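Local coordinates for hypothetical protein ST1066 (Sulfolobus tokodaii, PDB 2PJZ), which probably binds and hydrolyses ATP as the nucleotide-binding subunit of an ABC transporter, perhaps one for cobalt, at residues A[41-46]-A[197-202]; A[51-56]-A[80-85]; A[115-120]-A[131-136]; A[228-233]-A[237-242]. All blocks are in the same frame, centred on the assembly; numbering follows the deposited sequence.

Interaction 1 (A[41-46]-A[197-202]); sequences SGKTTL and YFLVGN. With SO4 (sulfate ion), chain C.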
# COMPACT_ATOMS: atom_id res chain seq x y z
N SER A 41 8.21 7.84 5.36
CA SER A 41 7.89 7.23 6.63
C SER A 41 8.33 5.73 6.70
O SER A 41 8.36 5.16 7.77
CB SER A 41 6.39 7.35 6.95
OG SER A 41 5.63 6.76 5.90
N GLY A 42 8.64 5.13 5.56
CA GLY A 42 9.03 3.73 5.53
C GLY A 42 7.96 2.79 4.98
O GLY A 42 8.16 1.57 5.02
N LYS A 43 6.85 3.34 4.43
CA LYS A 43 5.72 2.50 3.95
C LYS A 43 6.17 1.51 2.88
O LYS A 43 5.86 0.33 2.98
CB LYS A 43 4.56 3.35 3.37
CG LYS A 43 4.04 4.42 4.25
CD LYS A 43 2.88 5.20 3.57
CE LYS A 43 3.19 5.65 2.14
NZ LYS A 43 4.20 6.75 2.12
N THR A 44 6.91 2.00 1.88
CA THR A 44 7.31 1.19 0.76
C THR A 44 8.33 0.14 1.22
O THR A 44 8.27 -1.01 0.78
CB THR A 44 7.89 2.04 -0.41
OG1 THR A 44 6.88 2.91 -0.90
CG2 THR A 44 8.41 1.14 -1.56
N THR A 45 9.22 0.55 2.11
CA THR A 45 10.20 -0.36 2.71
C THR A 45 9.49 -1.51 3.43
O THR A 45 9.91 -2.66 3.35
CB THR A 45 11.18 0.37 3.65
OG1 THR A 45 11.93 1.30 2.87
CG2 THR A 45 12.14 -0.60 4.26
N LEU A 46 8.41 -1.21 4.14
CA LEU A 46 7.62 -2.26 4.81
C LEU A 46 7.04 -3.26 3.82
O LEU A 46 7.15 -4.48 4.01
CB LEU A 46 6.51 -1.60 5.63
CG LEU A 46 6.05 -2.10 7.00
CD1 LEU A 46 7.21 -2.43 7.90
CD2 LEU A 46 5.22 -0.94 7.63
N TYR A 197 -4.56 2.32 8.71
CA TYR A 197 -3.58 2.55 9.75
C TYR A 197 -2.72 3.73 9.32
O TYR A 197 -2.56 3.97 8.14
CB TYR A 197 -2.66 1.34 9.87
CG TYR A 197 -3.36 0.11 10.40
CD1 TYR A 197 -3.24 -0.24 11.74
CD2 TYR A 197 -4.15 -0.68 9.56
CE1 TYR A 197 -3.89 -1.37 12.26
CE2 TYR A 197 -4.81 -1.83 10.06
CZ TYR A 197 -4.65 -2.15 11.42
OH TYR A 197 -5.29 -3.24 11.97
N PHE A 198 -2.22 4.49 10.28
CA PHE A 198 -1.23 5.54 10.04
C PHE A 198 0.16 5.04 10.41
O PHE A 198 0.35 4.49 11.48
CB PHE A 198 -1.54 6.74 10.94
CG PHE A 198 -2.76 7.49 10.51
CD1 PHE A 198 -2.66 8.56 9.60
CD2 PHE A 198 -4.02 7.12 10.99
CE1 PHE A 198 -3.79 9.28 9.20
CE2 PHE A 198 -5.16 7.84 10.60
CZ PHE A 198 -5.05 8.91 9.70
N LEU A 199 1.14 5.25 9.54
CA LEU A 199 2.54 5.04 9.93
C LEU A 199 3.05 6.42 10.36
O LEU A 199 3.44 7.22 9.50
CB LEU A 199 3.35 4.48 8.75
CG LEU A 199 4.79 3.99 9.00
CD1 LEU A 199 4.89 2.93 10.11
CD2 LEU A 199 5.33 3.46 7.72
N VAL A 200 3.03 6.67 11.67
CA VAL A 200 3.53 7.92 12.32
C VAL A 200 3.94 7.64 13.75
O VAL A 200 3.53 6.66 14.33
CB VAL A 200 2.46 9.07 12.37
CG1 VAL A 200 2.29 9.70 11.01
CG2 VAL A 200 1.14 8.56 12.92
N GLY A 201 4.75 8.50 14.35
CA GLY A 201 5.18 8.29 15.74
C GLY A 201 6.03 7.05 15.81
O GLY A 201 5.98 6.29 16.80
N ASN A 202 6.76 6.79 14.73
CA ASN A 202 7.61 5.62 14.63
C ASN A 202 6.79 4.35 14.96
O ASN A 202 7.28 3.38 15.53
CB ASN A 202 8.89 5.86 15.51
CG ASN A 202 9.69 7.20 15.14
OD1 ASN A 202 10.05 7.99 16.00
ND2 ASN A 202 9.94 7.41 13.87
S SO4 C . 7.62 5.96 2.07
O1 SO4 C . 8.98 5.71 2.62
O2 SO4 C . 7.29 4.87 1.14
O3 SO4 C . 6.60 6.01 3.10
O4 SO4 C . 7.61 7.17 1.27
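Ser-41 and Leu-199 bring the two backbones nearest, their CA atoms 6.7 Å apart, where the turn entering the helix that starts at Lys-43 passes the end of strand 195-200. No hydrogen bond joins segments 41-46 and 197-202; one methyl carries the contact. With chi1 at -171°, Leu-199 swings its isobutyl group away from its own backbone N and lays CD2 in the turn, 3.5 Å from Ser-41 O and 3.6 Å from Lys-43 N. The same methyl meets the root of the Lys-43 side chain at CG and, more loosely, Leu-46 CD2 at 4.4 Å. A branched, apolar leucine suits this place, since it fills the back of the loop without competing for the polar groups turned to the sulfate. Those groups wrap the anion: Gly-42 N gives its stronger bond to O1, Lys-43 N binds O3, and Thr-44 N reaches sulfate O2 at 3.0 Å. The Lys-43 chain, bent at chi3 and chi4, curls back to set NZ 2.7 Å from sulfate O3, while NZ also bonds Gly-37 O. Ser-41 OG is 3.1 Å from sulfate O3 but also has Pro-38 O as a partner, and Thr-44 OG1 has both sulfate O2 and Asp-153 OD1 within reach. Gly-42, the N-cap, has a positive phi of 106°, which glycine takes without strain. Amides at a helix start, a lysine and a threonine round a tetrahedral anion are characteristic of the P-loop (Walker A motif) of P-loop NTPases, consistent with an ABC ATPase; the sulfate probably occupies a nucleotide phosphate position.

Interaction 2 (A[51-56]-A[80-85]); sequences SGLLPY and LPEAYE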
# COMPACT_ATOMS: atom_id res chain seq x y z
N SER A 51 7.21 -8.54 0.96
CA SER A 51 7.33 -9.20 -0.36
C SER A 51 8.61 -9.98 -0.59
O SER A 51 8.83 -10.53 -1.69
CB SER A 51 7.14 -8.19 -1.49
OG SER A 51 5.98 -7.42 -1.27
N GLY A 52 9.46 -10.06 0.45
CA GLY A 52 10.64 -10.92 0.37
C GLY A 52 11.81 -10.21 -0.32
O GLY A 52 12.73 -10.85 -0.82
N LEU A 53 11.78 -8.89 -0.35
CA LEU A 53 12.73 -8.10 -1.17
C LEU A 53 13.77 -7.33 -0.34
O LEU A 53 14.65 -6.66 -0.91
CB LEU A 53 11.96 -7.12 -2.08
CG LEU A 53 10.99 -7.75 -3.11
CD1 LEU A 53 9.99 -6.71 -3.63
CD2 LEU A 53 11.80 -8.38 -4.23
N LEU A 54 13.70 -7.42 0.98
CA LEU A 54 14.64 -6.71 1.84
C LEU A 54 14.77 -7.43 3.16
O LEU A 54 13.78 -7.98 3.63
CB LEU A 54 14.07 -5.32 2.11
CG LEU A 54 14.77 -3.99 1.89
CD1 LEU A 54 15.69 -3.96 0.69
CD2 LEU A 54 13.68 -2.92 1.78
N PRO A 55 15.96 -7.42 3.79
CA PRO A 55 16.05 -8.02 5.12
C PRO A 55 15.36 -7.12 6.15
O PRO A 55 15.19 -5.92 5.91
CB PRO A 55 17.55 -8.05 5.42
CG PRO A 55 18.19 -7.14 4.44
CD PRO A 55 17.24 -6.89 3.30
N TYR A 56 15.01 -7.72 7.29
CA TYR A 56 14.27 -7.04 8.35
C TYR A 56 14.58 -7.82 9.64
O TYR A 56 14.94 -9.01 9.59
CB TYR A 56 12.72 -7.08 8.06
CG TYR A 56 12.20 -8.47 7.75
CD1 TYR A 56 11.65 -9.26 8.75
CD2 TYR A 56 12.29 -9.01 6.44
CE1 TYR A 56 11.20 -10.58 8.49
CE2 TYR A 56 11.87 -10.33 6.17
CZ TYR A 56 11.33 -11.09 7.19
OH TYR A 56 10.91 -12.38 6.95
N LEU A 80 5.16 -3.97 -6.73
CA LEU A 80 6.46 -3.28 -6.52
C LEU A 80 7.37 -3.45 -7.74
O LEU A 80 7.45 -4.54 -8.32
CB LEU A 80 7.19 -3.79 -5.27
CG LEU A 80 6.66 -3.30 -3.92
CD1 LEU A 80 7.21 -4.27 -2.83
CD2 LEU A 80 7.05 -1.85 -3.61
N PRO A 81 8.07 -2.37 -8.11
CA PRO A 81 8.88 -2.43 -9.34
C PRO A 81 9.93 -3.55 -9.29
O PRO A 81 10.23 -4.14 -10.32
CB PRO A 81 9.55 -1.05 -9.42
CG PRO A 81 8.75 -0.17 -8.58
CD PRO A 81 8.14 -1.05 -7.47
N GLU A 82 10.44 -3.85 -8.10
CA GLU A 82 11.45 -4.91 -7.89
C GLU A 82 10.97 -6.30 -8.36
O GLU A 82 11.78 -7.18 -8.69
CB GLU A 82 11.82 -5.00 -6.40
CG GLU A 82 12.65 -3.83 -5.84
CD GLU A 82 11.82 -2.66 -5.31
OE1 GLU A 82 10.61 -2.50 -5.63
OE2 GLU A 82 12.42 -1.85 -4.58
N ALA A 83 9.65 -6.50 -8.41
CA ALA A 83 9.07 -7.79 -8.87
C ALA A 83 9.07 -7.96 -10.40
O ALA A 83 8.75 -9.03 -10.91
CB ALA A 83 7.64 -7.98 -8.29
N TYR A 84 9.41 -6.89 -11.13
CA TYR A 84 9.27 -6.87 -12.59
C TYR A 84 10.54 -6.39 -13.25
O TYR A 84 11.26 -5.56 -12.70
CB TYR A 84 8.08 -6.02 -13.00
CG TYR A 84 6.82 -6.45 -12.29
CD1 TYR A 84 6.11 -7.58 -12.73
CD2 TYR A 84 6.38 -5.80 -11.14
CE1 TYR A 84 4.97 -8.00 -12.07
CE2 TYR A 84 5.22 -6.22 -10.46
CZ TYR A 84 4.52 -7.33 -10.95
OH TYR A 84 3.40 -7.77 -10.31
N GLU A 85 10.82 -6.92 -14.42
CA GLU A 85 12.11 -6.67 -15.06
C GLU A 85 11.94 -5.51 -16.01
O GLU A 85 11.35 -5.64 -17.08
CB GLU A 85 12.64 -7.92 -15.76
CG GLU A 85 13.05 -9.01 -14.80
CD GLU A 85 13.27 -10.34 -15.50
OE1 GLU A 85 13.52 -10.33 -16.74
OE2 GLU A 85 13.18 -11.40 -14.82
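Leu-53 and Leu-80 point at each other from facing loops and slide past one another in opposite directions, their CD1 methyls meeting at 3.8 Å. Leu-53 is the larger contributor. Its CG lies beside the backbone N, anti to the carbonyl carbon (chi1 -62°), and the fork this presents straddles the base of Glu-82: CD1 is 3.7 Å and CD2 4.0 Å from Glu-82 CB. The glutamate thus offers its aliphatic root to the leucine, crossing it at a slant, while the chain bends at chi2 and carries the carboxylate off to a salt bridge with Arg-48 of helix 43-50. The same Leu-80 CD1 also touches Ser-51 OG at 3.7 Å, a van der Waals approach; the hydroxyl's hydrogen bonds are with Leu-47 O and Tyr-76 OH. Ser-51 is small enough to let the methyl in, and Gly-52 after it takes the positive phi of a Schellman motif that ends helix 43-50. The 3-10 turn 81-83, closed by Ala-83 N to Leu-80 O, holds Leu-80 and Glu-82 on the side facing Leu-53. With no hydrogen bond or charge pair between the two loops, their cohesion is mainly van der Waals and hydrophobic, and the polar ends are satisfied by residues outside them.

Interaction 3 (A[115-120]-A[131-136]); sequences LKLGEE and AGQSVL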
# COMPACT_ATOMS: atom_id res chain seq x y z
N LEU A 115 -8.32 0.41 -19.17
CA LEU A 115 -7.44 1.54 -18.81
C LEU A 115 -7.07 2.42 -20.02
O LEU A 115 -6.30 3.38 -19.90
CB LEU A 115 -6.15 1.04 -18.14
CG LEU A 115 -6.27 0.50 -16.69
CD1 LEU A 115 -5.05 -0.35 -16.30
CD2 LEU A 115 -6.53 1.65 -15.69
N LYS A 116 -7.61 2.05 -21.19
CA LYS A 116 -7.29 2.71 -22.46
C LYS A 116 -5.78 2.88 -22.61
O LYS A 116 -5.28 3.98 -22.87
CB LYS A 116 -8.04 4.04 -22.57
CG LYS A 116 -9.54 3.89 -22.49
CD LYS A 116 -10.24 5.24 -22.31
CE LYS A 116 -11.75 5.07 -22.13
NZ LYS A 116 -12.30 4.02 -23.04
N LEU A 117 -5.07 1.79 -22.35
CA LEU A 117 -3.65 1.65 -22.64
C LEU A 117 -3.62 0.70 -23.83
O LEU A 117 -4.18 -0.40 -23.76
CB LEU A 117 -2.88 1.02 -21.47
CG LEU A 117 -2.80 1.71 -20.10
CD1 LEU A 117 -2.09 0.82 -19.08
CD2 LEU A 117 -2.09 3.05 -20.20
N GLY A 118 -2.98 1.15 -24.91
CA GLY A 118 -3.07 0.48 -26.20
C GLY A 118 -2.47 -0.90 -26.25
O GLY A 118 -1.61 -1.26 -25.45
N GLU A 119 -2.92 -1.68 -27.24
CA GLU A 119 -2.44 -3.03 -27.53
C GLU A 119 -0.92 -3.06 -27.69
O GLU A 119 -0.27 -4.07 -27.39
CB GLU A 119 -3.10 -3.51 -28.84
CG GLU A 119 -3.71 -4.91 -28.79
CD GLU A 119 -2.83 -5.93 -28.09
OE1 GLU A 119 -1.73 -6.23 -28.62
OE2 GLU A 119 -3.24 -6.44 -27.02
N GLU A 120 -0.38 -1.95 -28.18
CA GLU A 120 1.04 -1.78 -28.44
C GLU A 120 1.88 -1.73 -27.17
O GLU A 120 3.08 -1.94 -27.22
CB GLU A 120 1.29 -0.51 -29.28
CG GLU A 120 0.96 0.81 -28.58
CD GLU A 120 -0.51 1.18 -28.66
OE1 GLU A 120 -1.36 0.29 -28.91
OE2 GLU A 120 -0.83 2.38 -28.46
N ALA A 131 5.70 7.03 -15.56
CA ALA A 131 5.38 6.65 -14.17
C ALA A 131 3.94 6.13 -14.03
O ALA A 131 3.71 5.06 -13.45
CB ALA A 131 5.62 7.83 -13.26
N GLY A 132 2.98 6.89 -14.55
CA GLY A 132 1.57 6.49 -14.52
C GLY A 132 1.33 5.17 -15.24
O GLY A 132 0.68 4.26 -14.72
N GLN A 133 1.88 5.05 -16.44
CA GLN A 133 1.77 3.80 -17.21
C GLN A 133 2.41 2.59 -16.51
O GLN A 133 1.82 1.49 -16.48
CB GLN A 133 2.41 3.97 -18.57
CG GLN A 133 1.60 4.83 -19.54
CD GLN A 133 2.33 4.97 -20.88
OE1 GLN A 133 3.56 4.89 -20.94
NE2 GLN A 133 1.57 5.16 -21.95
N SER A 134 3.62 2.79 -15.98
CA SER A 134 4.38 1.75 -15.27
C SER A 134 3.58 1.18 -14.08
O SER A 134 3.44 -0.05 -13.97
CB SER A 134 5.72 2.30 -14.77
OG SER A 134 6.44 1.32 -14.04
N VAL A 135 3.08 2.07 -13.21
CA VAL A 135 2.28 1.63 -12.05
C VAL A 135 0.96 0.96 -12.46
O VAL A 135 0.55 -0.03 -11.85
CB VAL A 135 2.08 2.71 -10.94
CG1 VAL A 135 0.98 3.74 -11.30
CG2 VAL A 135 1.71 2.03 -9.61
N LEU A 136 0.32 1.47 -13.51
CA LEU A 136 -0.91 0.82 -13.97
C LEU A 136 -0.64 -0.56 -14.47
O LEU A 136 -1.38 -1.50 -14.13
CB LEU A 136 -1.64 1.65 -15.05
CG LEU A 136 -2.31 2.91 -14.49
CD1 LEU A 136 -2.76 3.84 -15.65
CD2 LEU A 136 -3.48 2.57 -13.57
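Leu-136, Leu-117 and Leu-115 form a leucine cluster in the helical part of what is probably an ABC ATPase fold, where the chain leaving helix 105-114 packs on the first turns of helix 131-144. That helix opens with Ala-131, Gly-132 and Gln-133, which match the end of the ABC signature sequence. Leu-136 buries the most surface and sits at the middle. Its CB receives a methyl from each of the other two, Leu-115 CD1 and Leu-117 CD1, both at 4.1 Å, while its CD2 runs on to meet Leu-115 CD2 at 3.8 Å. All three leucines hold CG beside the backbone N, and chi2 near 170° extends each side chain, giving reach across the gap: the CA atoms of Leu-115 and Leu-136 are 8.2 Å apart. Between the two leucines of the loop, Lys-116 adopts a positive phi of 47° in a Schellman motif. This ends helix 105-114 and turns the chain while leaving both neighbours directed at helix 131-144. Leucine suits these places because a long forked chain can touch the helix and still fill the space beside it: Val-166, Arg-163 and Ile-167 of helix 161-173 close round the same cluster. Gln-133, one turn before Leu-136, also touches Arg-124. Its extended aliphatic stem does the packing here, with Gln-133 CG 4.1 Å from Leu-117 CD2.

Interaction 4 (A[228-233]-A[237-242]); sequences LVLDIM and VSIVKG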
# COMPACT_ATOMS: atom_id res chain seq x y z
N LEU A 228 -9.72 7.49 17.01
CA LEU A 228 -8.34 7.00 17.15
C LEU A 228 -7.47 8.09 17.75
O LEU A 228 -7.57 9.24 17.34
CB LEU A 228 -7.79 6.59 15.77
CG LEU A 228 -6.34 6.07 15.70
CD1 LEU A 228 -6.22 4.75 16.46
CD2 LEU A 228 -5.94 5.88 14.23
N VAL A 229 -6.63 7.72 18.71
CA VAL A 229 -5.64 8.65 19.26
C VAL A 229 -4.23 8.28 18.78
O VAL A 229 -3.77 7.17 19.02
CB VAL A 229 -5.68 8.72 20.80
CG1 VAL A 229 -4.66 9.75 21.32
CG2 VAL A 229 -7.12 9.08 21.30
N LEU A 230 -3.58 9.21 18.09
CA LEU A 230 -2.21 9.00 17.61
C LEU A 230 -1.19 9.57 18.58
O LEU A 230 -1.30 10.71 18.99
CB LEU A 230 -2.00 9.70 16.27
CG LEU A 230 -2.91 9.32 15.10
CD1 LEU A 230 -2.65 10.26 13.96
CD2 LEU A 230 -2.66 7.86 14.70
N ASP A 231 -0.19 8.76 18.93
CA ASP A 231 1.00 9.21 19.68
C ASP A 231 2.12 9.68 18.73
O ASP A 231 2.56 8.89 17.88
CB ASP A 231 1.47 8.06 20.57
CG ASP A 231 0.35 7.49 21.42
OD1 ASP A 231 -0.36 8.27 22.09
OD2 ASP A 231 0.16 6.26 21.44
N ILE A 232 2.55 10.94 18.85
CA ILE A 232 3.51 11.59 17.92
C ILE A 232 4.53 12.54 18.62
O ILE A 232 4.11 13.47 19.32
CB ILE A 232 2.79 12.40 16.84
CG1 ILE A 232 1.83 11.52 16.04
CG2 ILE A 232 3.80 13.09 15.91
CD1 ILE A 232 0.93 12.27 15.13
N MET A 233 5.83 12.35 18.35
CA MET A 233 6.96 12.80 19.22
C MET A 233 6.62 12.52 20.69
O MET A 233 6.84 11.41 21.17
CB MET A 233 7.55 14.22 18.90
CG MET A 233 6.88 14.91 17.69
SD MET A 233 7.79 15.77 16.30
N VAL A 237 -2.58 13.22 19.21
CA VAL A 237 -3.42 13.83 18.19
C VAL A 237 -4.65 12.96 18.06
O VAL A 237 -4.56 11.76 17.79
CB VAL A 237 -2.69 13.93 16.82
CG1 VAL A 237 -3.63 14.35 15.75
CG2 VAL A 237 -1.53 14.92 16.89
N SER A 238 -5.82 13.55 18.29
CA SER A 238 -7.06 12.79 18.26
C SER A 238 -7.81 12.97 16.97
O SER A 238 -7.98 14.10 16.48
CB SER A 238 -7.96 13.15 19.44
OG SER A 238 -7.37 12.71 20.65
N ILE A 239 -8.29 11.84 16.44
CA ILE A 239 -9.21 11.83 15.32
C ILE A 239 -10.61 11.63 15.93
O ILE A 239 -10.90 10.59 16.56
CB ILE A 239 -8.83 10.72 14.29
CG1 ILE A 239 -7.42 11.00 13.73
CG2 ILE A 239 -9.82 10.67 13.18
CD1 ILE A 239 -6.82 9.86 12.90
N VAL A 240 -11.44 12.66 15.76
CA VAL A 240 -12.77 12.74 16.40
C VAL A 240 -13.92 12.84 15.37
O VAL A 240 -13.79 13.47 14.32
CB VAL A 240 -12.83 13.93 17.40
CG1 VAL A 240 -11.77 13.77 18.50
CG2 VAL A 240 -12.63 15.25 16.68
N LYS A 241 -15.04 12.19 15.67
CA LYS A 241 -16.20 12.21 14.79
C LYS A 241 -16.90 13.57 14.91
O LYS A 241 -17.09 14.09 16.01
CB LYS A 241 -17.15 11.08 15.16
CG LYS A 241 -18.10 10.73 14.04
CD LYS A 241 -18.72 9.34 14.20
CE LYS A 241 -19.36 8.93 12.90
NZ LYS A 241 -18.32 8.49 11.92
N GLY A 242 -17.29 14.15 13.78
CA GLY A 242 -17.88 15.49 13.81
C GLY A 242 -16.89 16.60 14.14
O GLY A 242 -15.67 16.42 14.00
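Leu-228 and Ile-239, and then Leu-230 and Val-237, are the two hydrogen-bonded pairs of an antiparallel hairpin, its strands 4.7 Å apart and running at 161°. Each pair exchanges two backbone bonds. Leu-230 N to Val-237 O (2.7 Å) is returned by Val-237 N to Leu-230 O (2.8 Å), the first with its donor tilted from the carbonyl plane and the second lying in it. In the outer pair Ile-239 N to Leu-228 O is short and nearly straight at 172°, whereas the return bond from Leu-228 N to Ile-239 O is weak at 3.3 Å.

Apolar contacts cover the face bearing these four residues. Ile-239 CD1 lies 4.3 Å from both Leu-228 CD2 and Leu-230 CD1, and Ile-232 CD1 reaches over to Val-237 CG2 at 4.0 Å. Beta-branched valine and isoleucine suit extended strands, and the bulky apolar chains suit the face turned to Phe-198 and Ile-208.

On the other face Val-229 and Ser-238 form the non-hydrogen-bonded pair. Ser-238 OG touches Val-229 CG2 at 3.7 Å, while its polar partners are Gly-221 O and Arg-223 N.

Strand 235-241 is flanked by 228-232 and, through bonds of Ser-238 and Val-240, by strand 216-220. The leucine and isoleucine face packs on Phe-198 of strand 195-200 and Ile-208 of strand 203-209, joining this small sheet to the edge of the mixed one.

In the fold
Interactions 1, 3 and 4 are largely buried, while interaction 2 is partly open, with Glu-82 at the surface. Interactions 1 and 2 share helix 43-50, one at its start and the other just past its end, and touch through Thr-44 with Leu-80 and Thr-45 with Leu-54. Strand 195-200 links interaction 1 to interaction 4: Leu-199 packs against the anion-binding loop, whereas Phe-198 packs on the hairpin of residues 228-241. Interaction 3 stands apart in the helical region, its centre about 38 Å from that of interaction 4. No hydrogen bond crosses interactions 1 to 3, which rest on van der Waals contacts, methyl against polar backbone in interaction 1 and chiefly leucine packing in interactions 2 and 3; interaction 4 adds backbone hydrogen bonds.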